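Local coordinates for protein putative thiol-disulfide isomerase or thioredoxin (Salmonella enterica subsp. enterica serovar Typhimurium, PDB 3L9V) that probably catalyses thiol-disulfide exchange in other proteins, as a DsbA-like oxidoreductase built on the thioredoxin fold, at residues 73-77 / 126-130; 151-157 / 177-183; 55-59 / 133-138; 36-42 / 171-175. One frame throughout, in Å; residues are numbered along the deposited sequence.

How the interactions relate
Interactions 1 and 3 share helix 125-140 and touch: M75 CE of interaction 1 lies 3.6 Å from Y55 CE1 of interaction 3. Interaction 1 packs a helix of the insertion of the DsbA-like fold on the start of helix 125-140, while interaction 3 joins helix 125-140 to edge strand 52-56. Interactions 2 and 4 use successive parts of helix 167-182 and also meet, I157 CG2 being 3.5 Å from Y174 CZ. Interactions 1 and 4 lie on opposite sides of the chain's centre, their own centres about 27 Å apart. The putative CxxC site, C26 and C29, lies at the start of helix 27-35, which leads into 36-42, and in interaction 3 V57 comes near it without touching.

Interaction 1: 73-77 / 126-130; sequences LAMVM and AVNDM
V76 and the selenomethionine M75 of helix 64-77, in the helical insertion of DsbA-like proteins, meet A126, V127 and the selenomethionine M130 at the start of helix 125-140, which leads back from the insertion to the thioredoxin domain. The short axes come within 9.0 Å and run at 117° to each other, so the helices cross steeply; the contact is apolar. M130 can be traced outward. Its CB lies 4.2 Å from V76 CG2. CG then passes 3.9 Å from the SE of M75 and also approaches M75 CB. A bend at chi2 (64°) turns SE and the terminal methyl across the M75 chain at about a right angle. The methyl reaches M75, but the two CE atoms are modelled too close for their spacing to be trusted. V76 packs beside this pair: CG2 leans on the backbone of A126, 3.6 Å from its O, and CG1 faces the CB of A126. L73 closes the other end of the patch, meeting V127 obliquely, and F107 of helix 100-111 also packs on it. M75 in turn packs on V53 and Y55 of strand 52-56, linking this helix pair to the sheet. At the closest backbone approach, between L73 and V127, L73 CD1 touches V127 CG2 at 3.5 Å.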
loop_
_atom_site.group_PDB
_atom_site.type_symbol
_atom_site.label_atom_id
_atom_site.label_comp_id
_atom_site.label_asym_id
_atom_site.label_seq_id
_atom_site.Cartn_x
_atom_site.Cartn_y
_atom_site.Cartn_z
ATOM N N LEU A 73 -6.939 -9.448 4.256
ATOM C CA LEU A 73 -6.998 -10.888 3.991
ATOM C C LEU A 73 -5.779 -11.307 3.183
ATOM O O LEU A 73 -5.085 -12.274 3.527
ATOM C CB LEU A 73 -8.317 -11.274 3.278
ATOM C CG LEU A 73 -8.419 -12.763 2.958
ATOM C CD1 LEU A 73 -8.354 -13.618 4.243
ATOM C CD2 LEU A 73 -9.709 -13.028 2.165
ATOM N N ALA A 74 -5.508 -10.561 2.110
ATOM C CA ALA A 74 -4.273 -10.717 1.355
ATOM C C ALA A 74 -3.026 -10.779 2.264
ATOM O O ALA A 74 -2.174 -11.641 2.103
ATOM C CB ALA A 74 -4.112 -9.557 0.368
HETATM N N MSE A 75 -2.892 -9.825 3.174
HETATM C CA MSE A 75 -1.739 -9.828 4.078
HETATM C C MSE A 75 -1.709 -11.120 4.924
HETATM O O MSE A 75 -0.702 -11.817 4.982
HETATM C CB MSE A 75 -1.753 -8.585 4.987
HETATM C CG MSE A 75 -1.760 -7.211 4.258
HETATM SE SE MSE A 75 -1.952 -5.700 5.547
HETATM C CE MSE A 75 -0.062 -5.675 5.926
ATOM N N VAL A 76 -2.818 -11.453 5.567
ATOM C CA VAL A 76 -2.859 -12.698 6.337
ATOM C C VAL A 76 -2.416 -13.900 5.482
ATOM O O VAL A 76 -1.672 -14.753 5.960
ATOM C CB VAL A 76 -4.242 -12.936 6.945
ATOM C CG1 VAL A 76 -4.342 -14.357 7.540
ATOM C CG2 VAL A 76 -4.523 -11.883 8.019
HETATM N N MSE A 77 -2.836 -13.931 4.213
HETATM C CA MSE A 77 -2.585 -15.073 3.329
HETATM C C MSE A 77 -1.270 -14.965 2.574
HETATM O O MSE A 77 -0.898 -15.879 1.854
HETATM C CB MSE A 77 -3.717 -15.251 2.298
HETATM C CG MSE A 77 -5.043 -15.699 2.866
HETATM SE SE MSE A 77 -6.468 -15.706 1.492
HETATM C CE MSE A 77 -5.654 -16.825 0.141
ATOM N N ALA A 126 -8.229 -13.268 12.561
ATOM C CA ALA A 126 -6.943 -12.825 12.032
ATOM C C ALA A 126 -7.080 -11.661 11.031
ATOM O O ALA A 126 -6.235 -10.767 10.988
ATOM C CB ALA A 126 -6.193 -13.981 11.409
ATOM N N VAL A 127 -8.143 -11.677 10.232
ATOM C CA VAL A 127 -8.402 -10.588 9.296
ATOM C C VAL A 127 -8.938 -9.397 10.056
ATOM O O VAL A 127 -8.581 -8.258 9.758
ATOM C CB VAL A 127 -9.378 -11.000 8.177
ATOM C CG1 VAL A 127 -9.668 -9.824 7.238
ATOM C CG2 VAL A 127 -8.778 -12.092 7.412
ATOM N N ASN A 128 -9.793 -9.660 11.043
ATOM C CA ASN A 128 -10.286 -8.603 11.910
ATOM C C ASN A 128 -9.111 -7.852 12.526
ATOM O O ASN A 128 -9.125 -6.616 12.569
ATOM C CB ASN A 128 -11.175 -9.148 13.032
ATOM C CG ASN A 128 -12.534 -9.607 12.542
ATOM O OD1 ASN A 128 -12.977 -9.237 11.458
ATOM N ND2 ASN A 128 -13.205 -10.416 13.354
ATOM N N ASP A 129 -8.109 -8.603 12.991
ATOM C CA ASP A 129 -6.925 -8.024 13.619
ATOM C C ASP A 129 -6.180 -7.156 12.612
ATOM O O ASP A 129 -5.679 -6.110 12.960
ATOM C CB ASP A 129 -5.952 -9.105 14.088
ATOM C CG ASP A 129 -6.415 -9.824 15.347
ATOM O OD1 ASP A 129 -7.482 -9.483 15.885
ATOM O OD2 ASP A 129 -5.695 -10.740 15.790
HETATM N N MSE A 130 -6.097 -7.616 11.367
HETATM C CA MSE A 130 -5.286 -6.942 10.362
HETATM C C MSE A 130 -5.965 -5.656 9.862
HETATM O O MSE A 130 -5.301 -4.693 9.471
HETATM C CB MSE A 130 -4.952 -7.885 9.213
HETATM C CG MSE A 130 -3.671 -7.535 8.479
HETATM SE SE MSE A 130 -2.088 -7.695 9.625
HETATM C CE MSE A 130 -0.739 -7.552 8.246
#

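Interaction 2: 151-157 / 177-183; sequences VRGRYHI and VVRKLLA
This is a mostly buried helix-on-sheet contact, reinforced by one arginine: V151, Y155 and I157, on the hairpin formed by strands 148-151 and 155-157, receive L181 and its neighbours from the last turns of C-terminal helix 167-182. L181 lies at the centre. Its CD2 sits over one face of the Y155 ring, 4.0 Å from the centroid, in a CH-pi contact, and R154 CG lies over the opposite face. Its other methyl, CD1, packs tightly on I157 CD1 at 3.5 Å, the two side chains running alongside each other, head to tail. V151 adds CG1 against L182 CG and CG2 against V178 CG1. The helix runs almost antiparallel to strand 155-157, at 174°, as the final helix lying on the sheet of a thioredoxin fold. The hairpin that carries these side chains contains a classic beta bulge: R154 and Y155 both face V151, whose O accepts from both of their backbone N atoms. R152, at the turn, bends at chi3 (72°) and brings its guanidinium to the end of the helix. NH2 donates to L181 O at 2.8 Å, with an N-H...O angle of 142°, and weakly to A183 O at 2.7 Å. The L181 carbonyl meets the guanidinium near its edge, slightly out of its plane. W5 meets the Y155 ring edge-to-face and also packs on L181.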
loop_
_atom_site.group_PDB
_atom_site.type_symbol
_atom_site.label_atom_id
_atom_site.label_comp_id
_atom_site.label_asym_id
_atom_site.label_seq_id
_atom_site.Cartn_x
_atom_site.Cartn_y
_atom_site.Cartn_z
ATOM N N VAL A 151 9.625 6.244 6.098
ATOM C CA VAL A 151 10.879 5.524 6.212
ATOM C C VAL A 151 11.251 5.382 7.700
ATOM O O VAL A 151 11.144 6.345 8.463
ATOM C CB VAL A 151 11.977 6.202 5.405
ATOM C CG1 VAL A 151 13.261 5.377 5.432
ATOM C CG2 VAL A 151 11.508 6.429 3.949
ATOM N N ARG A 152 11.616 4.160 8.100
ATOM C CA ARG A 152 11.981 3.816 9.489
ATOM C C ARG A 152 11.089 4.387 10.576
ATOM O O ARG A 152 11.535 4.685 11.687
ATOM C CB ARG A 152 13.445 4.169 9.757
ATOM C CG ARG A 152 14.406 3.308 8.931
ATOM C CD ARG A 152 15.724 4.007 8.608
ATOM N NE ARG A 152 16.611 4.140 9.760
ATOM C CZ ARG A 152 17.772 4.793 9.739
ATOM N NH1 ARG A 152 18.510 4.867 10.841
ATOM N NH2 ARG A 152 18.198 5.377 8.621
ATOM N N GLY A 153 9.818 4.528 10.269
ATOM C CA GLY A 153 8.878 5.029 11.241
ATOM C C GLY A 153 9.096 6.471 11.645
ATOM O O GLY A 153 8.471 6.930 12.613
ATOM N N ARG A 154 9.960 7.198 10.933
ATOM C CA ARG A 154 10.183 8.601 11.306
ATOM C C ARG A 154 10.097 9.651 10.199
ATOM O O ARG A 154 9.863 10.816 10.490
ATOM C CB ARG A 154 11.478 8.786 12.108
ATOM C CG ARG A 154 12.520 7.698 11.927
ATOM C CD ARG A 154 13.798 8.068 12.671
ATOM N NE ARG A 154 14.871 7.094 12.499
ATOM C CZ ARG A 154 16.146 7.347 12.788
ATOM N NH1 ARG A 154 16.487 8.539 13.249
ATOM N NH2 ARG A 154 17.080 6.419 12.614
ATOM N N TYR A 155 10.288 9.261 8.947
ATOM C CA TYR A 155 10.321 10.245 7.859
ATOM C C TYR A 155 9.171 10.006 6.897
ATOM O O TYR A 155 8.989 8.883 6.418
ATOM C CB TYR A 155 11.646 10.177 7.091
ATOM C CG TYR A 155 12.883 10.168 7.964
ATOM C CD1 TYR A 155 13.239 11.283 8.723
ATOM C CD2 TYR A 155 13.706 9.051 8.016
ATOM C CE1 TYR A 155 14.385 11.276 9.522
ATOM C CE2 TYR A 155 14.846 9.032 8.811
ATOM C CZ TYR A 155 15.174 10.147 9.562
ATOM O OH TYR A 155 16.293 10.126 10.347
ATOM N N HIS A 156 8.383 11.050 6.656
ATOM C CA HIS A 156 7.314 11.035 5.657
ATOM C C HIS A 156 7.827 11.673 4.367
ATOM O O HIS A 156 8.242 12.823 4.365
ATOM C CB HIS A 156 6.080 11.787 6.164
ATOM C CG HIS A 156 4.977 11.895 5.152
ATOM N ND1 HIS A 156 4.291 13.075 4.922
ATOM C CD2 HIS A 156 4.438 10.986 4.311
ATOM C CE1 HIS A 156 3.375 12.878 3.993
ATOM N NE2 HIS A 156 3.449 11.617 3.594
ATOM N N ILE A 157 7.835 10.919 3.281
ATOM C CA ILE A 157 8.321 11.460 2.022
ATOM C C ILE A 157 7.315 12.500 1.516
ATOM O O ILE A 157 6.116 12.288 1.592
ATOM C CB ILE A 157 8.585 10.352 0.978
ATOM C CG1 ILE A 157 9.584 9.312 1.533
ATOM C CG2 ILE A 157 9.053 10.971 -0.360
ATOM C CD1 ILE A 157 11.056 9.844 1.735
ATOM N N VAL A 177 16.015 9.502 -2.525
ATOM C CA VAL A 177 15.697 10.054 -1.226
ATOM C C VAL A 177 15.340 8.967 -0.205
ATOM O O VAL A 177 15.783 9.014 0.937
ATOM C CB VAL A 177 14.601 11.140 -1.318
ATOM C CG1 VAL A 177 14.057 11.479 0.061
ATOM C CG2 VAL A 177 15.176 12.378 -1.988
ATOM N N VAL A 178 14.557 7.980 -0.615
ATOM C CA VAL A 178 14.263 6.873 0.290
ATOM C C VAL A 178 15.508 6.105 0.675
ATOM O O VAL A 178 15.703 5.767 1.844
ATOM C CB VAL A 178 13.229 5.923 -0.296
ATOM C CG1 VAL A 178 13.132 4.646 0.574
ATOM C CG2 VAL A 178 11.909 6.643 -0.364
ATOM N N ARG A 179 16.345 5.822 -0.322
ATOM C CA ARG A 179 17.645 5.210 -0.101
ATOM C C ARG A 179 18.459 5.994 0.955
ATOM O O ARG A 179 18.909 5.433 1.955
ATOM C CB ARG A 179 18.415 5.129 -1.424
ATOM C CG ARG A 179 19.793 4.403 -1.346
ATOM C CD ARG A 179 20.714 4.824 -2.516
ATOM N NE ARG A 179 21.127 6.209 -2.345
ATOM C CZ ARG A 179 21.262 7.106 -3.320
ATOM N NH1 ARG A 179 21.022 6.780 -4.585
ATOM N NH2 ARG A 179 21.646 8.341 -3.019
ATOM N N LYS A 180 18.636 7.292 0.731
ATOM C CA LYS A 180 19.345 8.143 1.692
ATOM C C LYS A 180 18.835 7.986 3.128
ATOM O O LYS A 180 19.601 7.842 4.069
ATOM C CB LYS A 180 19.250 9.604 1.263
ATOM C CG LYS A 180 19.723 10.587 2.339
ATOM C CD LYS A 180 19.785 12.014 1.795
ATOM C CE LYS A 180 18.386 12.549 1.475
ATOM N NZ LYS A 180 18.452 13.864 0.765
ATOM N N LEU A 181 17.517 8.010 3.279
ATOM C CA LEU A 181 16.882 7.950 4.581
ATOM C C LEU A 181 16.970 6.571 5.224
ATOM O O LEU A 181 16.806 6.429 6.438
ATOM C CB LEU A 181 15.423 8.376 4.465
ATOM C CG LEU A 181 15.194 9.855 4.149
ATOM C CD1 LEU A 181 13.702 10.115 3.955
ATOM C CD2 LEU A 181 15.764 10.763 5.246
ATOM N N LEU A 182 17.216 5.557 4.403
ATOM C CA LEU A 182 17.433 4.222 4.919
ATOM C C LEU A 182 18.884 4.002 5.335
ATOM O O LEU A 182 19.207 2.968 5.894
ATOM C CB LEU A 182 17.070 3.195 3.858
ATOM C CG LEU A 182 15.556 2.954 3.783
ATOM C CD1 LEU A 182 15.183 2.262 2.491
ATOM C CD2 LEU A 182 15.173 2.127 4.964
ATOM N N ALA A 183 19.757 4.953 5.028
ATOM C CA ALA A 183 21.189 4.777 5.307
ATOM C C ALA A 183 21.477 4.594 6.805
ATOM O O ALA A 183 20.756 5.107 7.654
ATOM C CB ALA A 183 21.977 5.950 4.761
#

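Interaction 3: 55-59 / 133-138; sequences YHVSL and LQERLF
L133 opens the contact between helix 125-140 and strand 52-56 with its following loop, where the helix returning from the DsbA-type insertion lies along an edge strand of the thioredoxin sheet; its CD2 approaches Y55 CE1. Q134 reaches farther, its chain extended beyond CG: OE1 accepts from H56 N, a backbone donor of the edge strand, at 2.9 Å, in the carbonyl plane and with an N-H...O angle of 152°. The amide is fixed from its other end too, since NE2 bonds T68 O, while the H56 imidazole turns from the helix and hydrogen-bonds F24 N and T68 OG1. A water bridges Q134 O and H56 O, donating to both. E135 folds back at chi2 (-71°), and its OE2 accepts from S58 OG at 2.6 Å on the syn side. A second water donates to E135 OE1 and accepts from S58 N, so both carboxylate oxygens hold this loop. L137 sets CD1 obliquely against the phenol end of Y55, 3.5 Å from CZ. F138 finishes the row: V57 CG1 meets its ring edge in plane, 4.0 Å from CD1, and L59 CD2 comes within 3.9 Å of F138 CZ.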
loop_
_atom_site.group_PDB
_atom_site.type_symbol
_atom_site.label_atom_id
_atom_site.label_comp_id
_atom_site.label_asym_id
_atom_site.label_seq_id
_atom_site.Cartn_x
_atom_site.Cartn_y
_atom_site.Cartn_z
ATOM N N TYR A 55 -0.082 -0.707 3.444
ATOM C CA TYR A 55 -1.325 -0.717 4.143
ATOM C C TYR A 55 -2.340 0.060 3.350
ATOM O O TYR A 55 -2.053 1.161 2.893
ATOM C CB TYR A 55 -1.174 -0.039 5.500
ATOM C CG TYR A 55 -0.151 -0.678 6.415
ATOM C CD1 TYR A 55 -0.212 -2.033 6.726
ATOM C CD2 TYR A 55 0.835 0.094 7.022
ATOM C CE1 TYR A 55 0.705 -2.611 7.601
ATOM C CE2 TYR A 55 1.758 -0.471 7.900
ATOM C CZ TYR A 55 1.684 -1.819 8.183
ATOM O OH TYR A 55 2.600 -2.371 9.033
ATOM N N HIS A 56 -3.543 -0.496 3.261
ATOM C CA HIS A 56 -4.652 0.127 2.547
ATOM C C HIS A 56 -5.445 1.087 3.429
ATOM O O HIS A 56 -5.606 0.857 4.635
ATOM C CB HIS A 56 -5.583 -0.942 1.953
ATOM C CG HIS A 56 -6.438 -0.421 0.852
ATOM N ND1 HIS A 56 -7.744 0.004 1.040
ATOM C CD2 HIS A 56 -6.172 -0.197 -0.461
ATOM C CE1 HIS A 56 -8.227 0.455 -0.094
ATOM N NE2 HIS A 56 -7.303 0.334 -1.030
ATOM N N VAL A 57 -5.927 2.173 2.835
ATOM C CA VAL A 57 -6.672 3.173 3.581
ATOM C C VAL A 57 -8.123 3.149 3.126
ATOM O O VAL A 57 -8.418 2.968 1.944
ATOM C CB VAL A 57 -6.076 4.606 3.451
ATOM C CG1 VAL A 57 -4.541 4.582 3.617
ATOM C CG2 VAL A 57 -6.469 5.243 2.153
ATOM N N SER A 58 -9.022 3.333 4.084
ATOM C CA SER A 58 -10.439 3.077 3.900
ATOM C C SER A 58 -11.186 4.327 3.522
ATOM O O SER A 58 -12.280 4.241 2.977
ATOM C CB SER A 58 -11.032 2.509 5.193
ATOM O OG SER A 58 -10.363 1.311 5.514
ATOM N N LEU A 59 -10.593 5.486 3.804
ATOM C CA LEU A 59 -11.350 6.726 3.702
ATOM C C LEU A 59 -11.791 7.056 2.282
ATOM O O LEU A 59 -12.786 7.747 2.080
ATOM C CB LEU A 59 -10.632 7.915 4.373
ATOM C CG LEU A 59 -9.389 8.634 3.840
ATOM C CD1 LEU A 59 -9.538 9.153 2.411
ATOM C CD2 LEU A 59 -9.068 9.792 4.780
ATOM N N LEU A 133 -5.225 -3.316 12.674
ATOM C CA LEU A 133 -3.875 -2.794 12.557
ATOM C C LEU A 133 -3.791 -1.659 11.519
ATOM O O LEU A 133 -3.155 -0.624 11.772
ATOM C CB LEU A 133 -2.896 -3.901 12.198
ATOM C CG LEU A 133 -1.465 -3.397 11.980
ATOM C CD1 LEU A 133 -0.812 -2.947 13.299
ATOM C CD2 LEU A 133 -0.616 -4.441 11.279
ATOM N N GLN A 134 -4.426 -1.845 10.359
ATOM C CA GLN A 134 -4.339 -0.831 9.296
ATOM C C GLN A 134 -4.942 0.487 9.733
ATOM O O GLN A 134 -4.395 1.573 9.449
ATOM C CB GLN A 134 -4.975 -1.321 7.992
ATOM C CG GLN A 134 -4.172 -2.463 7.322
ATOM C CD GLN A 134 -4.876 -2.988 6.073
ATOM O OE1 GLN A 134 -4.602 -2.534 4.959
ATOM N NE2 GLN A 134 -5.792 -3.947 6.259
ATOM N N GLU A 135 -6.061 0.395 10.441
ATOM C CA GLU A 135 -6.747 1.588 10.892
ATOM C C GLU A 135 -5.987 2.225 12.064
ATOM O O GLU A 135 -5.945 3.447 12.186
ATOM C CB GLU A 135 -8.192 1.274 11.270
ATOM C CG GLU A 135 -9.025 0.646 10.139
ATOM C CD GLU A 135 -9.357 1.623 8.994
ATOM O OE1 GLU A 135 -8.870 2.775 9.016
ATOM O OE2 GLU A 135 -10.111 1.231 8.065
ATOM N N ARG A 136 -5.376 1.396 12.911
ATOM C CA ARG A 136 -4.573 1.896 14.023
ATOM C C ARG A 136 -3.362 2.664 13.479
ATOM O O ARG A 136 -3.110 3.810 13.858
ATOM C CB ARG A 136 -4.121 0.733 14.928
ATOM C CG ARG A 136 -3.148 1.124 16.030
ATOM C CD ARG A 136 -3.177 0.120 17.208
ATOM N NE ARG A 136 -2.579 -1.168 16.873
ATOM C CZ ARG A 136 -3.269 -2.265 16.560
ATOM N NH1 ARG A 136 -4.598 -2.254 16.531
ATOM N NH2 ARG A 136 -2.622 -3.380 16.270
ATOM N N LEU A 137 -2.641 2.042 12.556
ATOM C CA LEU A 137 -1.425 2.652 12.044
ATOM C C LEU A 137 -1.717 3.920 11.229
ATOM O O LEU A 137 -0.871 4.820 11.154
ATOM C CB LEU A 137 -0.589 1.636 11.279
ATOM C CG LEU A 137 -0.126 0.446 12.134
ATOM C CD1 LEU A 137 0.602 -0.615 11.283
ATOM C CD2 LEU A 137 0.755 0.918 13.307
ATOM N N PHE A 138 -2.916 4.003 10.649
ATOM C CA PHE A 138 -3.313 5.203 9.910
ATOM C C PHE A 138 -3.235 6.360 10.888
ATOM O O PHE A 138 -2.752 7.426 10.551
ATOM C CB PHE A 138 -4.733 5.077 9.342
ATOM C CG PHE A 138 -5.204 6.284 8.526
ATOM C CD1 PHE A 138 -5.103 6.297 7.150
ATOM C CD2 PHE A 138 -5.792 7.373 9.146
ATOM C CE1 PHE A 138 -5.544 7.400 6.393
ATOM C CE2 PHE A 138 -6.243 8.469 8.397
ATOM C CZ PHE A 138 -6.116 8.470 7.017
HETATM O O HOH W 1 -5.098 2.513 6.811
HETATM O O HOH W 2 -7.797 3.611 6.696
#

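Interaction 4: 36-42 / 171-175; sequences MGVDQAI and RSRYA
A41 and A175 touch through their CB atoms, 3.9 Å apart, at the centre of a contact in which the short axes of helices 38-43 and 167-182 lie 9.2 Å apart, crossing at -44°. To one side, A41 CB also meets R171 CG at 3.7 Å. To the other lies Y174, whose ring takes I42 CD1 at its edge, 4.0 Å from CE2, while V38 CG1 comes in obliquely to CD2 at 3.7 Å. R171 bends at chi3 (71°) over the loop, and its NH1 donates to M36 O at 3.0 Å. That bond is nearly straight, 174°, and lies in the guanidinium plane, though the donor stands well above the carbonyl plane. The loop so gripped is the break between helix 27-35, which starts at the CxxC pattern characteristic of thioredoxin-like active sites, and helix 38-43. G37 leaves the first helix with positive phi and occupies the N-cap position of the second, its O accepting from A41 N. Farther out, Y174 OH bonds N159 OD1 and its ring meets F32 edge-to-face, tying the C-terminal helix to helix 27-35. Selenomethionine M36 turns its side chain toward a bound polyethylene glycol, about 3 Å away at the nearest atoms and probably from the crystallisation liquor.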
loop_
_atom_site.group_PDB
_atom_site.type_symbol
_atom_site.label_atom_id
_atom_site.label_comp_id
_atom_site.label_asym_id
_atom_site.label_seq_id
_atom_site.Cartn_x
_atom_site.Cartn_y
_atom_site.Cartn_z
HETATM N N MSE A 36 4.916 3.028 -12.961
HETATM C CA MSE A 36 6.163 3.784 -12.919
HETATM C C MSE A 36 7.301 3.089 -12.209
HETATM O O MSE A 36 8.407 3.609 -12.179
HETATM C CB MSE A 36 5.924 5.146 -12.293
HETATM C CG MSE A 36 5.032 6.022 -13.130
HETATM SE SE MSE A 36 4.847 7.758 -12.300
HETATM C CE MSE A 36 3.781 8.572 -13.730
ATOM N N GLY A 37 7.022 1.935 -11.617
ATOM C CA GLY A 37 8.046 1.153 -10.941
ATOM C C GLY A 37 8.693 1.836 -9.743
ATOM O O GLY A 37 9.843 1.546 -9.430
ATOM N N VAL A 38 7.972 2.753 -9.101
ATOM C CA VAL A 38 8.485 3.433 -7.912
ATOM C C VAL A 38 8.540 2.461 -6.717
ATOM O O VAL A 38 9.551 2.382 -6.038
ATOM C CB VAL A 38 7.652 4.688 -7.588
ATOM C CG1 VAL A 38 8.033 5.273 -6.239
ATOM C CG2 VAL A 38 7.818 5.748 -8.698
ATOM N N ASP A 39 7.461 1.718 -6.467
ATOM C CA ASP A 39 7.494 0.691 -5.419
ATOM C C ASP A 39 8.695 -0.251 -5.620
ATOM O O ASP A 39 9.449 -0.559 -4.685
ATOM C CB ASP A 39 6.180 -0.108 -5.368
ATOM C CG ASP A 39 5.056 0.636 -4.652
ATOM O OD1 ASP A 39 5.262 1.798 -4.234
ATOM O OD2 ASP A 39 3.960 0.050 -4.489
ATOM N N GLN A 40 8.897 -0.695 -6.849
ATOM C CA GLN A 40 9.984 -1.628 -7.136
ATOM C C GLN A 40 11.355 -0.981 -6.925
ATOM O O GLN A 40 12.246 -1.592 -6.349
ATOM C CB GLN A 40 9.840 -2.168 -8.559
ATOM C CG GLN A 40 11.008 -2.948 -9.082
ATOM C CD GLN A 40 10.904 -3.175 -10.595
ATOM O OE1 GLN A 40 9.802 -3.265 -11.148
ATOM N NE2 GLN A 40 12.052 -3.258 -11.265
ATOM N N ALA A 41 11.518 0.257 -7.383
ATOM C CA ALA A 41 12.774 0.980 -7.169
ATOM C C ALA A 41 13.071 1.150 -5.669
ATOM O O ALA A 41 14.214 1.118 -5.247
ATOM C CB ALA A 41 12.748 2.340 -7.887
ATOM N N ILE A 42 12.025 1.338 -4.876
ATOM C CA ILE A 42 12.170 1.422 -3.426
ATOM C C ILE A 42 12.592 0.060 -2.846
ATOM O O ILE A 42 13.508 -0.015 -2.030
ATOM C CB ILE A 42 10.867 1.950 -2.763
ATOM C CG1 ILE A 42 10.707 3.448 -3.021
ATOM C CG2 ILE A 42 10.874 1.716 -1.262
ATOM C CD1 ILE A 42 9.384 4.006 -2.491
ATOM N N ARG A 171 11.239 8.563 -10.859
ATOM C CA ARG A 171 11.434 7.329 -10.105
ATOM C C ARG A 171 12.798 7.278 -9.400
ATOM O O ARG A 171 12.899 6.938 -8.222
ATOM C CB ARG A 171 11.299 6.134 -11.051
ATOM C CG ARG A 171 11.742 4.802 -10.462
ATOM C CD ARG A 171 11.463 3.645 -11.447
ATOM N NE ARG A 171 12.352 3.653 -12.607
ATOM C CZ ARG A 171 11.962 3.608 -13.881
ATOM N NH1 ARG A 171 10.682 3.548 -14.208
ATOM N NH2 ARG A 171 12.872 3.618 -14.837
ATOM N N SER A 172 13.849 7.623 -10.134
ATOM C CA SER A 172 15.198 7.599 -9.580
ATOM C C SER A 172 15.364 8.595 -8.433
ATOM O O SER A 172 16.010 8.292 -7.424
ATOM C CB SER A 172 16.238 7.904 -10.659
ATOM O OG SER A 172 16.202 6.929 -11.681
ATOM N N ARG A 173 14.792 9.782 -8.590
ATOM C CA ARG A 173 14.946 10.794 -7.554
ATOM C C ARG A 173 14.162 10.445 -6.303
ATOM O O ARG A 173 14.648 10.639 -5.197
ATOM C CB ARG A 173 14.594 12.185 -8.079
ATOM C CG ARG A 173 15.590 12.646 -9.125
ATOM C CD ARG A 173 15.062 13.808 -9.954
ATOM N NE ARG A 173 15.946 14.009 -11.092
ATOM C CZ ARG A 173 15.740 14.885 -12.065
ATOM N NH1 ARG A 173 14.662 15.651 -12.057
ATOM N NH2 ARG A 173 16.616 14.980 -13.051
ATOM N N TYR A 174 12.960 9.902 -6.477
ATOM C CA TYR A 174 12.140 9.482 -5.345
ATOM C C TYR A 174 12.851 8.369 -4.564
ATOM O O TYR A 174 12.980 8.441 -3.341
ATOM C CB TYR A 174 10.765 9.001 -5.829
ATOM C CG TYR A 174 9.682 8.982 -4.770
ATOM C CD1 TYR A 174 8.850 10.076 -4.579
ATOM C CD2 TYR A 174 9.486 7.864 -3.971
ATOM C CE1 TYR A 174 7.853 10.057 -3.614
ATOM C CE2 TYR A 174 8.492 7.836 -3.006
ATOM C CZ TYR A 174 7.687 8.922 -2.831
ATOM O OH TYR A 174 6.702 8.872 -1.886
ATOM N N ALA A 175 13.329 7.357 -5.282
ATOM C CA ALA A 175 14.055 6.252 -4.659
ATOM C C ALA A 175 15.377 6.697 -4.010
ATOM O O ALA A 175 15.773 6.151 -2.984
ATOM C CB ALA A 175 14.312 5.125 -5.668
#